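Local coordinates for protein aromatic amino acid aminotransferase I (Candida albicans WO-1, PDB 6HNU) that probably catalyses the pyridoxal-phosphate-dependent transfer of the amino group from aromatic amino acids to 2-oxoglutarate, giving aromatic oxo-acids and glutamate, at residues B[123-128]-B[248-253]; B[419-424]-B[428-433]. All coordinates share one frame; numbering follows the deposited sequence.

Interaction 1 comes first along the chain and closes before interaction 2 opens; their centres lie 34 Å apart, their nearest atoms about 12 Å. In interaction 1, the end of helix 112-126 meets the loop after strand 242-246 of the eight-stranded mixed sheet, and Pro248 and Tyr249 of that loop line the cofactor pocket. Interaction 2 folds helix 413-426 back onto strand 429-433, the outermost strand, within this chain, of an antiparallel sheet that the second subunit extends. No other chain touches the segments of interaction 1, whose centre is about 10 Å from that of the chain, although Tyr105 of the second subunit reaches the cofactor; interaction 2 packs directly on that subunit.

Interaction 1: residues B[123-128]-B[248-253]; sequences DMVHKV and PYYFLQ. With PLP (pyridoxal-5'-phosphate), chain I.
His126 and Tyr250 join the end of helix 112-126 to the loop after strand 242-246 in the cofactor-binding domain of this fold-type I aminotransferase. Tyr250 CG stands anti to the backbone N (chi1 -172°), which sends the phenol toward the helix end. The rings meet obliquely, planes at 54°: His126 CE1 sits over one face of the phenol, 3.7 Å from Tyr250 CZ. On the opposite face, Gln253 NE2 lies above the ring centre and bonds to Tyr250 O (2.8 Å, 158°), tying the loop to itself.

The apolar part belongs to the two branches of Val125. CG1 approaches CE2 of Tyr250 at 4.1 Å, while CG2 reaches the edge of the neighbouring ring, 4.2 Å from Phe251 CZ.

Polar links between the segments pass through water. One water donates to Tyr250 OH (3.0 Å) and weakly to Val125 O; a second bonds to His126 ND1 (3.1 Å) and donates only weakly to Tyr250 OH. Tyr250 OH and His126 ND1 also bond directly to Val280 O and Ser282 OG.

One residue before Tyr250, Tyr249 lines the active site and touches the bound phenylalanine; its OH accepts a 2.6 Å hydrogen bond from O3 of the cofactor.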
ATOM      1  N   ASP B 123     -13.861  18.065  -9.368  1.00 18.91           N
ATOM      2  CA  ASP B 123     -15.070  18.910  -9.470  1.00 18.39           C
ATOM      3  C   ASP B 123     -15.209  19.513 -10.875  1.00 17.68           C
ATOM      4  O   ASP B 123     -16.346  19.633 -11.357  1.00 18.46           O
ATOM      5  CB  ASP B 123     -15.087  19.985  -8.391  1.00 21.04           C
ATOM      6  CG  ASP B 123     -16.496  20.365  -7.951  1.00 23.16           C
ATOM      7  OD1 ASP B 123     -17.452  19.580  -8.216  1.00 22.85           O
ATOM      8  OD2 ASP B 123     -16.602  21.373  -7.257  1.00 26.18           O
ATOM      9  N   MET B 124     -14.108  19.939 -11.502  1.00 18.67           N
ATOM     10  CA  MET B 124     -14.122  20.557 -12.848  1.00 20.28           C
ATOM     11  C   MET B 124     -14.709  19.555 -13.842  1.00 20.04           C
ATOM     12  O   MET B 124     -15.439  19.949 -14.729  1.00 20.39           O
ATOM     13  CB  MET B 124     -12.670  20.868 -13.199  1.00 24.16           C
ATOM     14  CG  MET B 124     -12.450  21.595 -14.452  1.00 28.18           C
ATOM     15  SD  MET B 124     -10.673  21.567 -14.791  1.00 30.05           S
ATOM     16  CE  MET B 124      -9.932  21.889 -13.205  1.00 30.96           C
ATOM     17  N   VAL B 125     -14.384  18.270 -13.691  1.00 18.27           N
ATOM     18  CA  VAL B 125     -14.780  17.211 -14.663  1.00 18.24           C
ATOM     19  C   VAL B 125     -16.157  16.628 -14.302  1.00 18.14           C
ATOM     20  O   VAL B 125     -16.949  16.396 -15.221  1.00 20.93           O
ATOM     21  CB  VAL B 125     -13.713  16.108 -14.749  1.00 17.46           C
ATOM     22  CG1 VAL B 125     -14.181  14.983 -15.648  1.00 19.11           C
ATOM     23  CG2 VAL B 125     -12.361  16.631 -15.232  1.00 18.44           C
ATOM     24  N   HIS B 126     -16.449  16.400 -13.033  1.00 17.96           N
ATOM     25  CA  HIS B 126     -17.557  15.525 -12.585  1.00 17.25           C
ATOM     26  C   HIS B 126     -18.671  16.321 -11.916  1.00 18.66           C
ATOM     27  O   HIS B 126     -19.755  15.737 -11.746  1.00 18.99           O
ATOM     28  CB  HIS B 126     -17.045  14.414 -11.664  1.00 18.08           C
ATOM     29  CG  HIS B 126     -16.034  13.552 -12.333  1.00 17.36           C
ATOM     30  ND1 HIS B 126     -16.369  12.703 -13.389  1.00 19.35           N
ATOM     31  CD2 HIS B 126     -14.690  13.508 -12.213  1.00 18.31           C
ATOM     32  CE1 HIS B 126     -15.267  12.097 -13.805  1.00 19.69           C
ATOM     33  NE2 HIS B 126     -14.210  12.575 -13.084  1.00 17.19           N
ATOM     34  N   LYS B 127     -18.421  17.572 -11.514  1.00 20.54           N
ATOM     35  CA  LYS B 127     -19.464  18.453 -10.920  1.00 22.85           C
ATOM     36  C   LYS B 127     -20.279  17.643  -9.895  1.00 21.40           C
ATOM     37  O   LYS B 127     -21.510  17.447 -10.078  1.00 20.83           O
ATOM     38  CB  LYS B 127     -20.265  19.047 -12.089  1.00 27.65           C
ATOM     39  CG  LYS B 127     -20.413  20.564 -12.091  1.00 39.90           C
ATOM     40  CD  LYS B 127     -20.530  21.191 -10.699  1.00 47.87           C
ATOM     41  CE  LYS B 127     -20.890  22.665 -10.696  1.00 53.45           C
ATOM     42  NZ  LYS B 127     -22.337  22.879 -10.945  1.00 54.32           N
ATOM     43  N   VAL B 128     -19.637  17.140  -8.835  1.00 20.78           N
ATOM     44  CA  VAL B 128     -20.284  16.195  -7.878  1.00 21.29           C
ATOM     45  C   VAL B 128     -21.522  16.880  -7.302  1.00 22.56           C
ATOM     46  O   VAL B 128     -21.428  18.020  -6.831  1.00 22.98           O
ATOM     47  CB  VAL B 128     -19.317  15.738  -6.764  1.00 23.78           C
ATOM     48  CG1 VAL B 128     -19.950  14.693  -5.852  1.00 24.91           C
ATOM     49  CG2 VAL B 128     -18.008  15.215  -7.350  1.00 25.84           C
ATOM     50  N   PRO B 248      -9.851   3.443 -14.027  1.00 17.28           N
ATOM     51  CA  PRO B 248      -8.483   3.817 -14.417  1.00 17.27           C
ATOM     52  C   PRO B 248      -8.383   4.241 -15.897  1.00 17.04           C
ATOM     53  O   PRO B 248      -7.437   4.937 -16.267  1.00 17.81           O
ATOM     54  CB  PRO B 248      -7.684   2.558 -14.128  1.00 16.91           C
ATOM     55  CG  PRO B 248      -8.706   1.441 -14.370  1.00 17.21           C
ATOM     56  CD  PRO B 248     -10.041   1.987 -13.917  1.00 16.15           C
ATOM     57  N   TYR B 249      -9.366   3.890 -16.718  1.00 17.04           N
ATOM     58  CA  TYR B 249      -9.298   4.125 -18.179  1.00 16.18           C
ATOM     59  C   TYR B 249     -10.179   5.317 -18.573  1.00 17.74           C
ATOM     60  O   TYR B 249     -10.364   5.538 -19.768  1.00 18.32           O
ATOM     61  CB  TYR B 249      -9.740   2.873 -18.944  1.00 16.72           C
ATOM     62  CG  TYR B 249      -9.057   1.583 -18.568  1.00 15.75           C
ATOM     63  CD1 TYR B 249      -7.705   1.391 -18.771  1.00 16.82           C
ATOM     64  CD2 TYR B 249      -9.774   0.546 -18.014  1.00 14.93           C
ATOM     65  CE1 TYR B 249      -7.082   0.197 -18.449  1.00 17.30           C
ATOM     66  CE2 TYR B 249      -9.181  -0.661 -17.710  1.00 16.64           C
ATOM     67  CZ  TYR B 249      -7.829  -0.839 -17.915  1.00 18.75           C
ATOM     68  OH  TYR B 249      -7.199  -2.022 -17.623  1.00 20.69           O
ATOM     69  N   TYR B 250     -10.721   6.080 -17.608  1.00 18.39           N
ATOM     70  CA  TYR B 250     -11.649   7.189 -17.905  1.00 17.09           C
ATOM     71  C   TYR B 250     -11.047   8.152 -18.928  1.00 16.40           C
ATOM     72  O   TYR B 250     -11.767   8.610 -19.786  1.00 16.36           O
ATOM     73  CB  TYR B 250     -12.019   7.978 -16.648  1.00 18.84           C
ATOM     74  CG  TYR B 250     -13.112   8.986 -16.898  1.00 17.67           C
ATOM     75  CD1 TYR B 250     -14.440   8.595 -16.979  1.00 17.76           C
ATOM     76  CD2 TYR B 250     -12.820  10.333 -17.035  1.00 16.91           C
ATOM     77  CE1 TYR B 250     -15.456   9.504 -17.177  1.00 17.43           C
ATOM     78  CE2 TYR B 250     -13.822  11.260 -17.248  1.00 17.53           C
ATOM     79  CZ  TYR B 250     -15.133  10.848 -17.334  1.00 18.02           C
ATOM     80  OH  TYR B 250     -16.115  11.737 -17.542  1.00 18.66           O
ATOM     81  N   PHE B 251      -9.753   8.419 -18.892  1.00 14.83           N
ATOM     82  CA  PHE B 251      -9.140   9.438 -19.772  1.00 16.19           C
ATOM     83  C   PHE B 251      -8.547   8.739 -21.002  1.00 17.01           C
ATOM     84  O   PHE B 251      -7.792   9.379 -21.744  1.00 16.92           O
ATOM     85  CB  PHE B 251      -8.198  10.332 -18.954  1.00 17.46           C
ATOM     86  CG  PHE B 251      -8.956  11.340 -18.132  1.00 17.25           C
ATOM     87  CD1 PHE B 251      -9.841  12.221 -18.743  1.00 17.40           C
ATOM     88  CD2 PHE B 251      -8.876  11.339 -16.752  1.00 17.17           C
ATOM     89  CE1 PHE B 251     -10.588  13.108 -17.991  1.00 19.23           C
ATOM     90  CE2 PHE B 251      -9.644  12.224 -15.997  1.00 18.06           C
ATOM     91  CZ  PHE B 251     -10.485  13.115 -16.623  1.00 16.56           C
ATOM     92  N   LEU B 252      -8.905   7.459 -21.243  1.00 17.00           N
ATOM     93  CA  LEU B 252      -8.609   6.801 -22.537  1.00 17.42           C
ATOM     94  C   LEU B 252      -9.875   6.842 -23.392  1.00 19.23           C
ATOM     95  O   LEU B 252      -9.938   6.089 -24.386  1.00 17.66           O
ATOM     96  CB  LEU B 252      -8.125   5.364 -22.314  1.00 17.99           C
ATOM     97  CG  LEU B 252      -6.932   5.223 -21.366  1.00 18.14           C
ATOM     98  CD1 LEU B 252      -6.390   3.813 -21.383  1.00 19.62           C
ATOM     99  CD2 LEU B 252      -5.825   6.204 -21.710  1.00 19.17           C
ATOM    100  N   GLN B 253     -10.837   7.709 -23.065  1.00 17.00           N
ATOM    101  CA  GLN B 253     -11.927   8.037 -24.022  1.00 18.19           C
ATOM    102  C   GLN B 253     -11.324   8.551 -25.340  1.00 18.83           C
ATOM    103  O   GLN B 253     -10.241   9.191 -25.338  1.00 17.48           O
ATOM    104  CB  GLN B 253     -12.948   8.976 -23.409  1.00 18.79           C
ATOM    105  CG  GLN B 253     -13.800   8.259 -22.367  1.00 16.91           C
ATOM    106  CD  GLN B 253     -14.719   9.192 -21.641  1.00 16.62           C
ATOM    107  OE1 GLN B 253     -15.704   9.675 -22.187  1.00 17.27           O
ATOM    108  NE2 GLN B 253     -14.366   9.530 -20.405  1.00 15.42           N
TER
HETATM  109  N1  PLP I 502      -8.784  -1.758 -12.041  1.00 25.81           N
HETATM  110  C2  PLP I 502      -8.943  -2.253 -13.271  1.00 23.33           C
HETATM  111  C2A PLP I 502     -10.312  -2.627 -13.719  1.00 26.54           C
HETATM  112  C3  PLP I 502      -7.858  -2.428 -14.127  1.00 24.00           C
HETATM  113  O3  PLP I 502      -8.082  -3.005 -15.347  1.00 21.64           O
HETATM  114  C4  PLP I 502      -6.568  -2.090 -13.669  1.00 25.89           C
HETATM  115  C4A PLP I 502      -5.412  -2.295 -14.539  1.00 29.74           C
HETATM  116  C5  PLP I 502      -6.425  -1.535 -12.390  1.00 23.78           C
HETATM  117  C6  PLP I 502      -7.549  -1.416 -11.613  1.00 25.06           C
HETATM  118  C5A PLP I 502      -5.068  -1.219 -11.809  1.00 24.67           C
HETATM  119  O4P PLP I 502      -5.063   0.097 -11.191  1.00 21.78           O
HETATM  120  P   PLP I 502      -3.871   0.674 -10.391  1.00 20.55           P
HETATM  121  O1P PLP I 502      -4.358   2.082 -10.134  1.00 19.56           O
HETATM  122  O2P PLP I 502      -2.625   0.583 -11.317  1.00 18.46           O
HETATM  123  O3P PLP I 502      -3.705  -0.168  -9.128  1.00 19.83           O
HETATM  124  O   HOH W   1     -17.622  14.347 -17.732  1.00 29.85           O
HETATM  125  O   HOH W   2     -18.525  13.233 -15.502  1.00 20.09           O

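Interaction 2: residues B[419-424]-B[428-433]; sequences AVHEQA and GCLLAP
His421 lays one face of its imidazole against the ring of Pro433, whose CG stands 3.7 Å from the imidazole centroid and only 9° off the ring normal, a well-centred CH-pi contact. The two side chains cross at about a right angle. With its CG anti to the backbone N (chi1 -173°), the histidine leaves the helix toward the strand, and its CE1 meets backbone as well as side chain: Leu431 O lies near the ring plane, 3.2 Å from His421 CE1, and CG of Leu430 approaches the same carbon at 4.1 Å. A water fixes the neighbouring corner of the imidazole, 2.7 Å from His421 ND1, and accepts a hydrogen bond from Leu431 N at 2.9 Å, bridging helix and strand.

At the other end of the contact the chain reverses through a Schellman motif, in which Gly428 takes a positive phi and ends helix 413-426. Its 6→1 bond runs from Cys429 N to Ala424 O (3.0 Å, 162°), the donor lying well above the carbonyl plane. Cys429 O comes within 3.0 Å of Ala424 O, a close approach of two acceptors and not a hydrogen bond, and within 3.4 Å of Ala424 CB.

Strand 429-433 is the outermost strand this chain gives to the antiparallel sheet, next to strand 459-465, whose Phe462 packs on both His421 and Pro433. Cys429 and Leu430 form a parallel ladder with a strand of the second subunit, so the sheet continues across the dimer interface; Ile31 of that subunit packs on His421, and its Tyr34 on Leu430.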
ATOM      1  N   ALA B 419      -8.985 -23.928 -29.537  1.00 20.78           N
ATOM      2  CA  ALA B 419      -8.481 -24.211 -30.903  1.00 20.33           C
ATOM      3  C   ALA B 419      -8.019 -22.910 -31.554  1.00 19.39           C
ATOM      4  O   ALA B 419      -6.933 -22.876 -32.149  1.00 20.03           O
ATOM      5  CB  ALA B 419      -9.527 -24.894 -31.745  1.00 22.56           C
ATOM      6  N   VAL B 420      -8.857 -21.886 -31.510  1.00 20.84           N
ATOM      7  CA  VAL B 420      -8.487 -20.588 -32.136  1.00 21.67           C
ATOM      8  C   VAL B 420      -7.274 -20.004 -31.422  1.00 21.36           C
ATOM      9  O   VAL B 420      -6.389 -19.522 -32.126  1.00 22.71           O
ATOM     10  CB  VAL B 420      -9.679 -19.619 -32.185  1.00 23.06           C
ATOM     11  CG1 VAL B 420      -9.237 -18.206 -32.557  1.00 24.85           C
ATOM     12  CG2 VAL B 420     -10.736 -20.134 -33.136  1.00 22.88           C
ATOM     13  N   HIS B 421      -7.230 -20.052 -30.086  1.00 24.58           N
ATOM     14  CA  HIS B 421      -6.067 -19.576 -29.274  1.00 22.68           C
ATOM     15  C   HIS B 421      -4.794 -20.307 -29.694  1.00 23.77           C
ATOM     16  O   HIS B 421      -3.809 -19.626 -29.991  1.00 21.16           O
ATOM     17  CB  HIS B 421      -6.328 -19.754 -27.772  1.00 22.42           C
ATOM     18  CG  HIS B 421      -5.304 -19.172 -26.855  1.00 24.25           C
ATOM     19  ND1 HIS B 421      -4.939 -17.844 -26.911  1.00 23.60           N
ATOM     20  CD2 HIS B 421      -4.670 -19.703 -25.780  1.00 22.99           C
ATOM     21  CE1 HIS B 421      -4.067 -17.605 -25.947  1.00 24.35           C
ATOM     22  NE2 HIS B 421      -3.898 -18.719 -25.233  1.00 24.70           N
ATOM     23  N   GLU B 422      -4.824 -21.641 -29.760  1.00 25.12           N
ATOM     24  CA  GLU B 422      -3.642 -22.451 -30.174  1.00 24.66           C
ATOM     25  C   GLU B 422      -3.218 -22.067 -31.604  1.00 24.10           C
ATOM     26  O   GLU B 422      -2.005 -21.868 -31.852  1.00 24.28           O
ATOM     27  CB  GLU B 422      -3.965 -23.949 -30.045  1.00 28.62           C
ATOM     28  CG  GLU B 422      -4.203 -24.418 -28.606  1.00 33.35           C
ATOM     29  CD  GLU B 422      -4.809 -25.815 -28.492  1.00 41.17           C
ATOM     30  OE1 GLU B 422      -4.734 -26.557 -29.514  1.00 42.13           O
ATOM     31  OE2 GLU B 422      -5.349 -26.170 -27.391  1.00 42.55           O
ATOM     32  N   GLN B 423      -4.185 -21.933 -32.515  1.00 23.98           N
ATOM     33  CA  GLN B 423      -3.915 -21.605 -33.944  1.00 24.64           C
ATOM     34  C   GLN B 423      -3.284 -20.199 -34.048  1.00 24.40           C
ATOM     35  O   GLN B 423      -2.269 -20.063 -34.731  1.00 24.53           O
ATOM     36  CB  GLN B 423      -5.189 -21.727 -34.781  1.00 25.45           C
ATOM     37  CG  GLN B 423      -4.941 -21.470 -36.268  1.00 26.81           C
ATOM     38  CD  GLN B 423      -4.231 -22.603 -36.971  1.00 29.72           C
ATOM     39  OE1 GLN B 423      -3.251 -22.403 -37.676  1.00 27.12           O
ATOM     40  NE2 GLN B 423      -4.725 -23.819 -36.782  1.00 31.25           N
ATOM     41  N   ALA B 424      -3.861 -19.197 -33.387  1.00 24.19           N
ATOM     42  CA  ALA B 424      -3.296 -17.828 -33.277  1.00 24.46           C
ATOM     43  C   ALA B 424      -1.825 -17.916 -32.887  1.00 24.94           C
ATOM     44  O   ALA B 424      -0.988 -17.293 -33.583  1.00 28.46           O
ATOM     45  CB  ALA B 424      -4.083 -17.017 -32.259  1.00 25.52           C
ATOM     46  N   GLY B 428       1.693 -16.958 -34.881  1.00 34.16           N
ATOM     47  CA  GLY B 428       2.609 -15.932 -34.328  1.00 33.12           C
ATOM     48  C   GLY B 428       1.900 -14.710 -33.723  1.00 33.24           C
ATOM     49  O   GLY B 428       2.484 -13.594 -33.768  1.00 30.22           O
ATOM     50  N   CYS B 429       0.716 -14.861 -33.125  1.00 30.38           N
ATOM     51  CA  CYS B 429       0.013 -13.737 -32.435  1.00 29.64           C
ATOM     52  C   CYS B 429      -0.733 -14.279 -31.216  1.00 30.24           C
ATOM     53  O   CYS B 429      -1.248 -15.433 -31.271  1.00 28.09           O
ATOM     54  CB  CYS B 429      -0.980 -13.088 -33.402  0.50 31.06           C
ATOM     55  SG  CYS B 429      -2.136 -11.865 -32.711  0.50 32.92           S
ATOM     56  N   LEU B 430      -0.806 -13.475 -30.161  1.00 25.23           N
ATOM     57  CA  LEU B 430      -1.514 -13.893 -28.935  1.00 27.02           C
ATOM     58  C   LEU B 430      -2.520 -12.825 -28.495  1.00 25.52           C
ATOM     59  O   LEU B 430      -2.145 -11.631 -28.346  1.00 23.58           O
ATOM     60  CB  LEU B 430      -0.471 -14.188 -27.862  1.00 30.10           C
ATOM     61  CG  LEU B 430      -1.075 -14.835 -26.625  1.00 33.06           C
ATOM     62  CD1 LEU B 430      -0.178 -15.925 -26.080  1.00 36.51           C
ATOM     63  CD2 LEU B 430      -1.378 -13.772 -25.574  1.00 32.02           C
ATOM     64  N   LEU B 431      -3.764 -13.264 -28.306  1.00 23.15           N
ATOM     65  CA  LEU B 431      -4.840 -12.511 -27.640  1.00 23.16           C
ATOM     66  C   LEU B 431      -5.283 -13.295 -26.405  1.00 21.45           C
ATOM     67  O   LEU B 431      -4.935 -14.492 -26.277  1.00 21.66           O
ATOM     68  CB  LEU B 431      -5.976 -12.282 -28.646  1.00 24.39           C
ATOM     69  CG  LEU B 431      -5.761 -11.117 -29.616  1.00 25.69           C
ATOM     70  CD1 LEU B 431      -4.771 -11.471 -30.696  1.00 27.28           C
ATOM     71  CD2 LEU B 431      -7.065 -10.662 -30.236  1.00 28.46           C
ATOM     72  N   ALA B 432      -5.973 -12.622 -25.495  1.00 19.92           N
ATOM     73  CA  ALA B 432      -6.491 -13.225 -24.252  1.00 19.30           C
ATOM     74  C   ALA B 432      -7.851 -13.859 -24.503  1.00 18.19           C
ATOM     75  O   ALA B 432      -8.802 -13.177 -24.863  1.00 18.25           O
ATOM     76  CB  ALA B 432      -6.543 -12.153 -23.198  1.00 17.87           C
ATOM     77  N   PRO B 433      -8.021 -15.187 -24.298  1.00 17.27           N
ATOM     78  CA  PRO B 433      -9.347 -15.795 -24.369  1.00 18.95           C
ATOM     79  C   PRO B 433     -10.334 -15.126 -23.420  1.00 17.67           C
ATOM     80  O   PRO B 433     -10.047 -15.001 -22.232  1.00 19.15           O
ATOM     81  CB  PRO B 433      -9.108 -17.268 -23.972  1.00 18.27           C
ATOM     82  CG  PRO B 433      -7.694 -17.497 -24.443  1.00 19.07           C
ATOM     83  CD  PRO B 433      -6.964 -16.195 -24.182  1.00 19.16           C
TER
HETATM   84  O   HOH W   3      -4.386 -16.039 -28.855  1.00 27.69           O